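Local coordinates for variant surface glycoprotein MITAT 1.1 (Trypanosoma brucei brucei, PDB 5LY9) that forms the dense surface coat of the parasite, whose serial replacement by antigenically distinct variants lets the trypanosome evade the host immune response, at residues L65-G70 / T283-K288; A279-L284 / A297-A302. One frame throughout, in Å; residues are numbered along the deposited sequence.

Interaction 1: residues L65-G70 / T283-K288; sequences LTLLRG and TLLLPK. Unlike the reference sequence in segment 65-70: Leu-65 (reference Ser).
Leu-284 and Leu-285, consecutive residues of segment 283-288, both project toward helix 62-114 but land on different parts of it. Leu-284 meets the backbone and a methyl. With its chain extended (chi1 -68°, chi2 175°), CD1 is the foremost atom and lies 4.2 Å from both Thr-66 O and Thr-66 CG2. Thr-66 O also accepts the helical hydrogen bond from Gly-70 N (2.9 Å), and Thr-66 OG1 is turned back to Leu-62 O, so the threonine offers its methyl to the leucine. One turn on, Gly-70 brings no side chain, and its CA is 4.5 Å from Leu-284 CD1. Leu-285 reaches out in the same extended way, but its CD1 comes alongside the root of Leu-67, at 4.2 Å from Leu-67 CB. Leu-67 itself has CG anti to the backbone N (chi1 179°), which carries its methyls toward Leu-280 and Val-281 of helix 275-285. The contact is wholly van der Waals, without a hydrogen bond across it; the two backbones come nearest at Leu-67 CA and Leu-284 CA, 7.2 Å apart. Helix 295-304 closes over the contact through Leu-300, Leu-303 and Phe-304, while Met-355 and Asn-352 of the second subunit pack on Thr-66 and Leu-284, so the second subunit borders both helices at this point.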
# COMPACT_ATOMS: atom_id res chain seq x y z
N LEU A 65 -2.10 -36.77 7.53
CA LEU A 65 -1.02 -35.79 7.23
C LEU A 65 -1.14 -35.21 5.80
O LEU A 65 -0.88 -34.04 5.57
CB LEU A 65 0.33 -36.46 7.45
CG LEU A 65 0.58 -36.76 8.95
CD1 LEU A 65 1.91 -37.44 9.12
CD2 LEU A 65 0.62 -35.48 9.74
N THR A 66 -1.56 -36.04 4.86
CA THR A 66 -1.85 -35.58 3.49
C THR A 66 -2.90 -34.48 3.53
O THR A 66 -2.75 -33.45 2.89
CB THR A 66 -2.28 -36.70 2.59
OG1 THR A 66 -1.20 -37.64 2.42
CG2 THR A 66 -2.70 -36.23 1.24
N LEU A 67 -3.97 -34.74 4.25
CA LEU A 67 -5.05 -33.79 4.43
C LEU A 67 -4.57 -32.52 5.01
O LEU A 67 -4.90 -31.40 4.51
CB LEU A 67 -6.11 -34.41 5.28
CG LEU A 67 -7.28 -33.49 5.54
CD1 LEU A 67 -8.02 -33.09 4.24
CD2 LEU A 67 -8.19 -34.08 6.53
N LEU A 68 -3.75 -32.57 6.07
CA LEU A 68 -3.30 -31.36 6.71
C LEU A 68 -2.35 -30.57 5.80
O LEU A 68 -2.43 -29.36 5.74
CB LEU A 68 -2.62 -31.69 8.06
CG LEU A 68 -3.60 -32.11 9.12
CD1 LEU A 68 -2.85 -32.77 10.32
CD2 LEU A 68 -4.46 -31.00 9.59
N ARG A 69 -1.48 -31.27 5.07
CA ARG A 69 -0.54 -30.64 4.11
C ARG A 69 -1.35 -29.92 3.05
O ARG A 69 -1.04 -28.80 2.71
CB ARG A 69 0.31 -31.73 3.52
CG ARG A 69 1.30 -31.28 2.43
CD ARG A 69 0.92 -31.74 1.04
NE ARG A 69 2.01 -31.39 0.15
CZ ARG A 69 3.11 -32.11 -0.03
NH1 ARG A 69 3.29 -33.33 0.48
NH2 ARG A 69 4.07 -31.61 -0.76
N GLY A 70 -2.36 -30.62 2.54
CA GLY A 70 -3.25 -30.02 1.52
C GLY A 70 -3.99 -28.83 2.03
O GLY A 70 -4.14 -27.83 1.28
N THR A 283 -11.88 -33.96 -2.03
CA THR A 283 -10.84 -33.86 -3.07
C THR A 283 -9.78 -34.94 -3.02
O THR A 283 -9.45 -35.50 -4.08
CB THR A 283 -10.17 -32.50 -3.00
OG1 THR A 283 -11.19 -31.53 -3.27
CG2 THR A 283 -9.00 -32.31 -4.08
N LEU A 284 -9.20 -35.21 -1.85
CA LEU A 284 -8.01 -36.06 -1.72
C LEU A 284 -8.27 -37.44 -1.20
O LEU A 284 -7.53 -38.35 -1.51
CB LEU A 284 -7.00 -35.38 -0.78
CG LEU A 284 -6.35 -34.10 -1.32
CD1 LEU A 284 -5.48 -33.45 -0.24
CD2 LEU A 284 -5.61 -34.39 -2.64
N LEU A 285 -9.34 -37.65 -0.43
CA LEU A 285 -9.46 -38.90 0.32
C LEU A 285 -10.67 -39.76 -0.03
O LEU A 285 -10.61 -40.96 0.13
CB LEU A 285 -9.35 -38.59 1.83
CG LEU A 285 -8.16 -37.85 2.39
CD1 LEU A 285 -8.19 -37.75 3.96
CD2 LEU A 285 -6.87 -38.53 2.06
N LEU A 286 -11.78 -39.19 -0.44
CA LEU A 286 -12.96 -39.96 -0.74
C LEU A 286 -12.88 -40.61 -2.13
O LEU A 286 -12.36 -40.01 -3.05
CB LEU A 286 -14.18 -39.12 -0.66
CG LEU A 286 -14.54 -38.61 0.78
CD1 LEU A 286 -15.83 -37.79 0.76
CD2 LEU A 286 -14.61 -39.61 1.87
N PRO A 287 -13.40 -41.82 -2.29
CA PRO A 287 -13.64 -42.29 -3.65
C PRO A 287 -14.56 -41.37 -4.47
O PRO A 287 -15.50 -40.77 -3.92
CB PRO A 287 -14.35 -43.60 -3.45
CG PRO A 287 -14.40 -43.91 -1.98
CD PRO A 287 -14.04 -42.65 -1.25
N LYS A 288 -14.35 -41.31 -5.79
CA LYS A 288 -15.17 -40.42 -6.66
C LYS A 288 -16.61 -40.96 -6.73
O LYS A 288 -17.56 -40.23 -6.90
CB LYS A 288 -14.52 -40.23 -8.04
CG LYS A 288 -12.97 -40.29 -7.98
CD LYS A 288 -12.21 -39.40 -8.95
CE LYS A 288 -10.72 -39.61 -8.81
NZ LYS A 288 -10.22 -40.80 -9.59

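Interaction 2: residues A279-L284 / A297-A302; sequences ALVKTL and ATKLEA
This is a small, apolar helix-to-helix contact between consecutive short helices, 275-285 and 295-304, in the lobe beside one end of the long helix 62-114. It hangs on one branched residue: Val-281 points at the facing helix and sets one methyl against each of two adjacent residues there. Placing CG1 anti to the backbone N (chi1 171°) puts that methyl against the start of the Lys-299 chain, 3.8 Å from Lys-299 CB and equally far from Lys-299 CG. The other methyl, CG2, goes to Leu-300, where it is 3.6 Å from Leu-300 CD2 and 3.9 Å from Leu-300 CG. Both side chains run slantwise to the valine. The helices approach to 7.5 Å between Val-281 CA and Lys-299 CA. The lobe belongs to the N-terminal domain of an A-type variant surface glycoprotein, an elongated fold built on long helices, and lies toward the end of the domain from which the chain continues to its C-terminal, GPI-anchored part; it is thus probably membrane-proximal. Lys-299 lends only its aliphatic root to the contact. A bend at chi2 (66°) leads the rest of the chain away from Val-281, and NZ is hydrogen-bonded to Gln-63 OE1 near the start of helix 62-114. Leu-300, whose CB leaves the backbone across the line of approach rather than along it, swings its CD2 branch inward to the valine, and it also packs on Leu-271 and Leu-307 from the flanking loops.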
# COMPACT_ATOMS: atom_id res chain seq x y z
N ALA A 279 -13.57 -29.67 2.28
CA ALA A 279 -13.50 -29.81 0.78
C ALA A 279 -12.36 -30.71 0.38
O ALA A 279 -12.48 -31.51 -0.56
CB ALA A 279 -13.36 -28.48 0.12
N LEU A 280 -11.25 -30.61 1.12
CA LEU A 280 -10.09 -31.49 0.78
C LEU A 280 -10.32 -32.97 1.13
O LEU A 280 -9.66 -33.82 0.56
CB LEU A 280 -8.81 -31.02 1.44
CG LEU A 280 -8.22 -29.77 0.80
CD1 LEU A 280 -7.27 -29.12 1.75
CD2 LEU A 280 -7.57 -30.19 -0.49
N VAL A 281 -11.23 -33.28 2.06
CA VAL A 281 -11.53 -34.62 2.39
C VAL A 281 -12.10 -35.27 1.13
O VAL A 281 -11.72 -36.37 0.73
CB VAL A 281 -12.45 -34.75 3.62
CG1 VAL A 281 -12.93 -36.20 3.80
CG2 VAL A 281 -11.70 -34.27 4.89
N LYS A 282 -12.99 -34.55 0.50
CA LYS A 282 -13.64 -34.99 -0.72
C LYS A 282 -12.65 -35.00 -1.89
O LYS A 282 -12.49 -36.03 -2.54
CB LYS A 282 -14.80 -34.10 -1.04
CG LYS A 282 -15.50 -34.61 -2.30
CD LYS A 282 -16.76 -33.86 -2.56
CE LYS A 282 -17.40 -34.37 -3.86
NZ LYS A 282 -18.37 -33.34 -4.28
N THR A 283 -11.88 -33.96 -2.03
CA THR A 283 -10.84 -33.86 -3.07
C THR A 283 -9.78 -34.94 -3.02
O THR A 283 -9.45 -35.50 -4.08
CB THR A 283 -10.17 -32.50 -3.00
OG1 THR A 283 -11.19 -31.53 -3.27
CG2 THR A 283 -9.00 -32.31 -4.08
N LEU A 284 -9.20 -35.21 -1.85
CA LEU A 284 -8.01 -36.06 -1.72
C LEU A 284 -8.27 -37.44 -1.20
O LEU A 284 -7.53 -38.35 -1.51
CB LEU A 284 -7.00 -35.38 -0.78
CG LEU A 284 -6.35 -34.10 -1.32
CD1 LEU A 284 -5.48 -33.45 -0.24
CD2 LEU A 284 -5.61 -34.39 -2.64
N ALA A 297 -17.65 -35.71 7.05
CA ALA A 297 -17.72 -35.82 8.51
C ALA A 297 -17.36 -37.22 9.02
O ALA A 297 -16.57 -37.38 9.97
CB ALA A 297 -19.10 -35.41 9.03
N THR A 298 -17.90 -38.23 8.35
CA THR A 298 -17.62 -39.62 8.70
C THR A 298 -16.19 -39.94 8.52
O THR A 298 -15.60 -40.55 9.39
CB THR A 298 -18.45 -40.55 7.81
OG1 THR A 298 -19.82 -40.29 8.10
CG2 THR A 298 -18.14 -41.97 8.12
N LYS A 299 -15.57 -39.50 7.41
CA LYS A 299 -14.16 -39.77 7.19
C LYS A 299 -13.30 -39.04 8.22
O LYS A 299 -12.32 -39.57 8.72
CB LYS A 299 -13.76 -39.34 5.80
CG LYS A 299 -12.31 -39.57 5.50
CD LYS A 299 -12.01 -41.04 5.48
CE LYS A 299 -10.76 -41.25 4.76
NZ LYS A 299 -10.37 -42.72 4.72
N LEU A 300 -13.64 -37.77 8.52
CA LEU A 300 -12.90 -37.04 9.54
C LEU A 300 -12.94 -37.73 10.91
O LEU A 300 -11.93 -37.72 11.64
CB LEU A 300 -13.39 -35.57 9.71
CG LEU A 300 -13.12 -34.67 8.50
CD1 LEU A 300 -13.99 -33.42 8.53
CD2 LEU A 300 -11.67 -34.30 8.52
N GLU A 301 -14.08 -38.29 11.25
CA GLU A 301 -14.20 -39.01 12.56
C GLU A 301 -13.31 -40.25 12.56
O GLU A 301 -12.68 -40.59 13.57
CB GLU A 301 -15.63 -39.42 12.77
CG GLU A 301 -16.46 -38.26 13.14
CD GLU A 301 -17.96 -38.47 12.96
OE1 GLU A 301 -18.42 -39.43 12.30
OE2 GLU A 301 -18.67 -37.62 13.54
N ALA A 302 -13.30 -40.95 11.42
CA ALA A 302 -12.41 -42.11 11.27
C ALA A 302 -10.96 -41.80 11.26
O ALA A 302 -10.11 -42.65 11.58
CB ALA A 302 -12.83 -42.90 10.02

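How the interactions relate
Interactions 1 and 2 both draw on helix 275-285, interaction 1 through Leu-284 and Leu-285 and interaction 2 through Val-281, and their segments share Thr-283 and Leu-284; their centres are 7 Å apart. Leu-67 of interaction 1 ties the two together, with Leu-67 CD1 at 3.6 Å from Leu-280 CB and Leu-67 CD2 at 3.9 Å from Val-281 CG2, so the packing is continuous from helix 62-114 to helix 295-304. A probable hydrogen bond from Leu-286 N to Val-281 O (3.1 Å), five residues back, fits the wider, pi-type turn here. Both contacts also touch the second subunit. No active site is involved; an N-acetylglucosamine of the protein's glycan lies about 12 Å from Gly-70.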